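Carbohydrate esterase family 2 (CE2) (PDB 4XVH) is probably an acetyl xylan esterase that removes acetyl groups from plant cell-wall polysaccharides, joining an SGNH-type hydrolase domain to a beta-sandwich domain. Local coordinates at residues V22-T27 / A31-A36; L46-G51 / A68-G73; A230-M235 / V282-A287. One frame throughout, in Å; residues are numbered along the deposited sequence.

Interaction 1: V22-T27 / A31-A36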
# COMPACT_ATOMS: atom_id res chain seq x y z
N VAL A 22 -3.17 -0.05 -14.17
CA VAL A 22 -2.83 0.56 -15.46
C VAL A 22 -3.68 1.79 -15.69
O VAL A 22 -4.81 1.90 -15.15
CB VAL A 22 -3.03 -0.42 -16.65
CG1 VAL A 22 -2.04 -1.60 -16.59
CG2 VAL A 22 -4.49 -0.91 -16.73
N SER A 23 -3.14 2.73 -16.45
CA SER A 23 -3.88 3.92 -16.84
C SER A 23 -3.73 4.13 -18.34
O SER A 23 -2.62 4.01 -18.87
CB SER A 23 -3.37 5.16 -16.06
OG SER A 23 -3.72 6.38 -16.70
N PHE A 24 -4.81 4.45 -19.03
CA PHE A 24 -4.71 4.71 -20.46
C PHE A 24 -5.90 5.55 -20.89
O PHE A 24 -6.80 5.84 -20.09
CB PHE A 24 -4.59 3.40 -21.26
CG PHE A 24 -5.78 2.44 -21.12
CD1 PHE A 24 -5.81 1.49 -20.11
CD2 PHE A 24 -6.83 2.47 -22.04
CE1 PHE A 24 -6.90 0.60 -19.99
CE2 PHE A 24 -7.93 1.60 -21.94
CZ PHE A 24 -7.96 0.65 -20.91
N ALA A 25 -5.88 5.98 -22.14
CA ALA A 25 -7.02 6.70 -22.68
C ALA A 25 -7.27 6.17 -24.08
O ALA A 25 -6.34 5.69 -24.75
CB ALA A 25 -6.77 8.20 -22.68
N PHE A 26 -8.52 6.23 -24.53
CA PHE A 26 -8.83 5.78 -25.87
C PHE A 26 -9.93 6.65 -26.45
O PHE A 26 -10.62 7.39 -25.72
CB PHE A 26 -9.24 4.31 -25.88
CG PHE A 26 -10.58 4.04 -25.24
CD1 PHE A 26 -10.70 3.95 -23.85
CD2 PHE A 26 -11.71 3.85 -26.01
CE1 PHE A 26 -11.91 3.70 -23.25
CE2 PHE A 26 -12.94 3.61 -25.42
CZ PHE A 26 -13.05 3.53 -24.04
N THR A 27 -10.10 6.58 -27.76
CA THR A 27 -11.30 7.13 -28.32
C THR A 27 -12.08 6.02 -29.02
O THR A 27 -11.52 5.21 -29.76
CB THR A 27 -11.00 8.30 -29.25
OG1 THR A 27 -12.24 8.91 -29.64
CG2 THR A 27 -10.24 7.84 -30.47
N ALA A 31 -13.23 -0.38 -24.39
CA ALA A 31 -11.87 -0.90 -24.23
C ALA A 31 -11.90 -2.14 -23.34
O ALA A 31 -12.75 -2.27 -22.46
CB ALA A 31 -10.94 0.17 -23.65
N THR A 32 -10.96 -3.05 -23.59
CA THR A 32 -10.87 -4.26 -22.77
C THR A 32 -9.45 -4.47 -22.27
O THR A 32 -8.49 -4.45 -23.05
CB THR A 32 -11.34 -5.52 -23.53
OG1 THR A 32 -12.66 -5.33 -24.04
CG2 THR A 32 -11.34 -6.73 -22.59
N ILE A 33 -9.32 -4.64 -20.96
CA ILE A 33 -8.05 -5.00 -20.34
C ILE A 33 -7.98 -6.50 -20.26
O ILE A 33 -8.59 -7.09 -19.39
CB ILE A 33 -7.90 -4.39 -18.95
CG1 ILE A 33 -8.11 -2.89 -19.01
CG2 ILE A 33 -6.54 -4.73 -18.38
CD1 ILE A 33 -8.35 -2.27 -17.67
N GLY A 34 -7.27 -7.12 -21.19
CA GLY A 34 -7.18 -8.56 -21.20
C GLY A 34 -6.55 -9.11 -19.92
O GLY A 34 -5.74 -8.45 -19.29
N ILE A 35 -6.93 -10.32 -19.55
CA ILE A 35 -6.36 -10.98 -18.40
C ILE A 35 -5.76 -12.30 -18.85
O ILE A 35 -6.45 -13.15 -19.40
CB ILE A 35 -7.41 -11.22 -17.31
CG1 ILE A 35 -7.82 -9.86 -16.71
CG2 ILE A 35 -6.89 -12.19 -16.23
CD1 ILE A 35 -8.74 -9.95 -15.52
N ALA A 36 -4.46 -12.45 -18.62
CA ALA A 36 -3.76 -13.66 -19.02
C ALA A 36 -4.13 -14.78 -18.06
O ALA A 36 -4.47 -15.88 -18.48
CB ALA A 36 -2.26 -13.42 -19.04

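Interaction 2: L46-G51 / A68-G73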
# COMPACT_ATOMS: atom_id res chain seq x y z
N LEU A 46 -12.24 0.02 -11.07
CA LEU A 46 -12.10 0.49 -12.46
C LEU A 46 -12.71 1.88 -12.53
O LEU A 46 -13.91 2.04 -12.23
CB LEU A 46 -12.79 -0.49 -13.43
CG LEU A 46 -12.71 -0.10 -14.91
CD1 LEU A 46 -11.29 -0.34 -15.45
CD2 LEU A 46 -13.74 -0.89 -15.70
N VAL A 47 -11.91 2.89 -12.86
CA VAL A 47 -12.38 4.27 -12.86
C VAL A 47 -12.43 4.78 -14.30
O VAL A 47 -11.41 4.80 -14.99
CB VAL A 47 -11.51 5.19 -11.98
CG1 VAL A 47 -11.82 6.65 -12.27
CG2 VAL A 47 -11.73 4.87 -10.47
N ILE A 48 -13.62 5.17 -14.74
CA ILE A 48 -13.84 5.59 -16.11
C ILE A 48 -14.15 7.09 -16.15
O ILE A 48 -15.05 7.55 -15.42
CB ILE A 48 -15.03 4.81 -16.74
CG1 ILE A 48 -14.83 3.31 -16.55
CG2 ILE A 48 -15.18 5.14 -18.23
CD1 ILE A 48 -13.56 2.78 -17.34
N ASP A 49 -13.42 7.84 -16.97
CA ASP A 49 -13.65 9.28 -17.06
C ASP A 49 -13.59 9.96 -15.69
O ASP A 49 -14.33 10.91 -15.41
CB ASP A 49 -15.00 9.55 -17.74
CG ASP A 49 -15.01 9.05 -19.18
OD1 ASP A 49 -13.90 8.95 -19.73
OD2 ASP A 49 -16.09 8.75 -19.73
N GLY A 50 -12.72 9.43 -14.83
CA GLY A 50 -12.58 9.89 -13.47
C GLY A 50 -13.83 9.77 -12.62
O GLY A 50 -14.01 10.54 -11.69
N GLY A 51 -14.69 8.82 -12.93
CA GLY A 51 -15.92 8.67 -12.18
C GLY A 51 -15.79 7.83 -10.92
O GLY A 51 -14.69 7.49 -10.47
N ALA A 68 -20.89 -0.65 -20.44
CA ALA A 68 -21.80 -0.37 -21.54
C ALA A 68 -22.36 1.03 -21.36
O ALA A 68 -22.48 1.51 -20.23
CB ALA A 68 -22.93 -1.39 -21.59
N GLY A 69 -22.68 1.67 -22.48
CA GLY A 69 -23.40 2.94 -22.45
C GLY A 69 -22.54 4.17 -22.69
O GLY A 69 -23.09 5.26 -22.76
N LEU A 70 -21.22 4.00 -22.83
CA LEU A 70 -20.34 5.14 -23.07
C LEU A 70 -20.67 5.75 -24.43
O LEU A 70 -21.16 5.05 -25.34
CB LEU A 70 -18.86 4.73 -22.97
CG LEU A 70 -18.40 4.27 -21.58
CD1 LEU A 70 -16.93 3.82 -21.67
CD2 LEU A 70 -18.60 5.35 -20.49
N ARG A 71 -20.47 7.06 -24.58
CA ARG A 71 -20.70 7.71 -25.86
C ARG A 71 -19.43 7.63 -26.67
O ARG A 71 -18.34 7.80 -26.11
CB ARG A 71 -21.12 9.17 -25.66
CG ARG A 71 -21.37 9.96 -26.95
CD ARG A 71 -21.78 11.41 -26.63
NE ARG A 71 -21.81 12.22 -27.84
CZ ARG A 71 -22.89 12.37 -28.60
NH1 ARG A 71 -24.03 11.78 -28.25
NH2 ARG A 71 -22.84 13.11 -29.70
N LYS A 72 -19.53 7.35 -27.98
CA LYS A 72 -18.35 7.31 -28.83
C LYS A 72 -17.52 8.58 -28.69
O LYS A 72 -18.03 9.69 -28.91
CB LYS A 72 -18.72 7.13 -30.30
CG LYS A 72 -17.50 7.05 -31.22
CD LYS A 72 -17.95 6.84 -32.67
CE LYS A 72 -16.77 6.71 -33.61
NZ LYS A 72 -17.29 6.60 -35.01
N GLY A 73 -16.26 8.42 -28.31
CA GLY A 73 -15.39 9.57 -28.11
C GLY A 73 -14.27 9.25 -27.14
O GLY A 73 -14.01 8.09 -26.84

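Interaction 3: A230-M235 / V282-A287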
# COMPACT_ATOMS: atom_id res chain seq x y z
N ALA A 230 16.17 -3.47 19.36
CA ALA A 230 16.27 -4.11 18.05
C ALA A 230 15.26 -3.51 17.07
O ALA A 230 15.58 -3.30 15.90
CB ALA A 230 16.06 -5.60 18.18
N TYR A 231 14.06 -3.20 17.55
CA TYR A 231 13.05 -2.58 16.66
C TYR A 231 13.56 -1.22 16.16
O TYR A 231 13.55 -0.92 14.95
CB TYR A 231 11.73 -2.44 17.41
CG TYR A 231 10.63 -1.67 16.70
CD1 TYR A 231 9.96 -2.22 15.61
CD2 TYR A 231 10.25 -0.41 17.15
CE1 TYR A 231 8.95 -1.51 14.96
CE2 TYR A 231 9.25 0.31 16.51
CZ TYR A 231 8.60 -0.23 15.44
OH TYR A 231 7.60 0.52 14.83
N THR A 232 14.06 -0.42 17.09
CA THR A 232 14.65 0.88 16.77
C THR A 232 15.83 0.74 15.80
O THR A 232 15.90 1.45 14.79
CB THR A 232 15.15 1.56 18.06
OG1 THR A 232 14.10 1.60 19.02
CG2 THR A 232 15.66 2.97 17.76
N ASP A 233 16.77 -0.14 16.14
CA ASP A 233 17.96 -0.35 15.31
C ASP A 233 17.55 -0.77 13.89
O ASP A 233 18.16 -0.34 12.92
CB ASP A 233 18.87 -1.42 15.91
CG ASP A 233 19.63 -0.97 17.16
OD1 ASP A 233 19.64 0.24 17.49
OD2 ASP A 233 20.24 -1.85 17.83
N ALA A 234 16.54 -1.63 13.78
CA ALA A 234 16.08 -2.13 12.50
C ALA A 234 15.41 -1.05 11.67
O ALA A 234 15.50 -1.05 10.42
CB ALA A 234 15.11 -3.27 12.69
N MET A 235 14.68 -0.18 12.35
CA MET A 235 14.03 0.93 11.66
C MET A 235 15.11 1.84 11.02
O MET A 235 15.00 2.23 9.87
CB MET A 235 13.15 1.72 12.63
CG MET A 235 12.37 2.85 11.97
SD MET A 235 11.04 2.26 10.85
CE MET A 235 9.72 1.83 12.01
N VAL A 282 14.10 8.37 14.29
CA VAL A 282 14.09 9.64 13.55
C VAL A 282 15.27 10.51 13.97
O VAL A 282 15.97 11.05 13.13
CB VAL A 282 12.78 10.41 13.76
CG1 VAL A 282 12.91 11.87 13.30
CG2 VAL A 282 11.65 9.69 13.03
N SER A 283 15.51 10.61 15.27
CA SER A 283 16.67 11.35 15.78
C SER A 283 18.00 10.81 15.20
O SER A 283 18.86 11.59 14.80
CB SER A 283 16.67 11.31 17.30
OG SER A 283 17.71 12.11 17.85
N ARG A 284 18.15 9.49 15.14
CA ARG A 284 19.39 8.92 14.61
C ARG A 284 19.51 9.14 13.09
O ARG A 284 20.62 9.25 12.56
CB ARG A 284 19.49 7.41 14.93
CG ARG A 284 19.28 7.04 16.40
CD ARG A 284 20.29 6.02 16.91
NE ARG A 284 20.34 4.75 16.18
CZ ARG A 284 19.90 3.58 16.65
NH1 ARG A 284 19.37 3.50 17.87
NH2 ARG A 284 19.99 2.49 15.91
N LEU A 285 18.38 9.23 12.40
CA LEU A 285 18.41 9.30 10.93
C LEU A 285 18.67 10.70 10.39
O LEU A 285 19.12 10.86 9.26
CB LEU A 285 17.09 8.78 10.36
CG LEU A 285 16.93 7.26 10.45
CD1 LEU A 285 15.46 6.86 10.19
CD2 LEU A 285 17.89 6.53 9.50
N GLY A 286 18.38 11.71 11.19
CA GLY A 286 18.62 13.08 10.76
C GLY A 286 17.43 13.78 10.13
O GLY A 286 16.28 13.34 10.20
N ALA A 287 17.75 14.90 9.48
CA ALA A 287 16.76 15.87 9.04
C ALA A 287 15.79 15.37 7.95
O ALA A 287 14.71 15.93 7.78
CB ALA A 287 17.49 17.15 8.57

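Interaction 1: V22-T27 / A31-A36
With CG set between the backbone N and the carbonyl carbon in both F24 (chi1 61°) and F26 (chi1 69°), F26 leans from strand 22-27 onto A31, and F24 onto A31 and I33, of segment 31-36. This is the interior of a beta sandwich of jelly-roll type, the putative carbohydrate-binding domain: the two strands follow each other in the chain but lie in different sheets. Their axes approach to 9.5 Å, and no hydrogen bond joins the segments, which meet mainly through side chains. The single methyl of A31 touches both phenylalanines, and meets them differently. Over F26 it lies on one face of the ring, a CH-pi contact in which A31 CB stands 3.8 Å from the F26 ring centroid and 17° off the normal. Against F24 the same methyl comes in at the ring edge, near the plane, with A31 CB 3.7 Å from F24 CE2. Cutting F26 back to an alanine would probably strip one side of the A31 methyl of its aromatic cover and open a gap between the sheets. I33 also works on the F24 edge. Its CG1, anti to the carbonyl carbon, sits 3.8 Å from F24 CE1, and the two side chains meet aslant. Beyond the segments, strand 88-97 adds L92, I95 and T97 against V22, F24 and F26, while strand 73-81 pairs with strand 22-27 and lends V77 to both phenylalanines. All five residues that touch here are buried. The apolar row ends at V22, which slides past I33 in the opposite sense and brings its CG2 to 4.2 Å from I33 CD1.

Interaction 2: L46-G51 / A68-G73
I48 and L70 meet where a beta hairpin of the sandwich domain, turning from strand 44-48 back into strand 54-56, faces the loop that leads from strand 63-65 to strand 73-81. The hairpin turn is type I', running from I48 to G51 and closed by a 2.8 Å bond from G51 N to I48 O; D49 and G50 occupy its two positive-phi positions. The close part of the contact is wholly apolar. I48 CG2 fits against the forked end of L70, 4.1 Å from L70 CD1 and equally 4.1 Å from L70 CD2, so that one methyl faces both branches. The torsions explain the meeting: with CG1 beside the backbone N (chi1 -51°), I48 CG2 is anti to that N and points to the loop, while the L70 chain extends with CG anti to its own carbonyl carbon (chi1 -65°). I48 is buried, with T66, P67 and V77 also against it, and H75 of strand 73-81 touches L70. The other side is looser and more open. L70 is only partly covered, D49 is exposed, and the two segments share no hydrogen bond and bury just 82 Å² between them. Instead, D49 directs its carboxylate to strand 73-81: OD1 accepts a bond from T76 N, and OD2 is bonded to H75 ND1. H75 reaches the loop as well, through a bond between its NE2 and R71 O, so the imidazole bridges the turn and the loop where the segments themselves make no polar contact. The carboxylate merely skirts the leucine, D49 OD2 lying 4.3 Å from L70 CD2.

Interaction 3: A230-M235 / V282-A287
R284 reaches from helix 270-285 to helix 228-243, and its CB sets off toward D233 and T232. CB and CG only carry the chain outward, CG lying anti to the carbonyl carbon; V236 of the facing helix touches this side chain too. Bends at chi2 and chi3 then turn CD and NE, which brings the edge of the guanidinium to D233 OD1. CZ lies 3.5 Å from D233 OD1. Of the two terminal nitrogens, NH2 makes the main bond of the salt bridge, 2.8 Å to D233 OD1 at an N-H...O angle of 154°. NH1 adds a weak bond of 3.3 Å to D233 OD1, so one oxygen takes both donors. That oxygen is near the guanidinium plane at its edge, but the two flat groups are turned 60° apart, and NH2 meets OD1 on its anti side but 33° out of the carboxylate plane. NH1 also touches the T232 methyl, CG2, at 3.7 Å, while T232 OG1 turns back to V228 O in its own helix. The result is an exposed interhelical salt bridge above the apolar L285 and M235, linking neighbouring helices of the alpha/beta SGNH hydrolase fold.

From the N terminus, interaction 1 closes first, a very short loop of three residues between strands 21-28 and 31-40 that joins the two sheets of the sandwich. Interaction 2 follows in series, its 16-residue loop running from the hairpin turn to the lead-in of strand 73-81. These two touch within the same sandwich domain: I33 CD1 packs on L46 CD1, and T27 meets G73. Interaction 3 opens much later, closing a 46-residue loop between helices of the hydrolase domain. It lies on the opposite side of the chain's centre, its centre about 43 Å from that of interaction 1. None of the three nests within or crosses another.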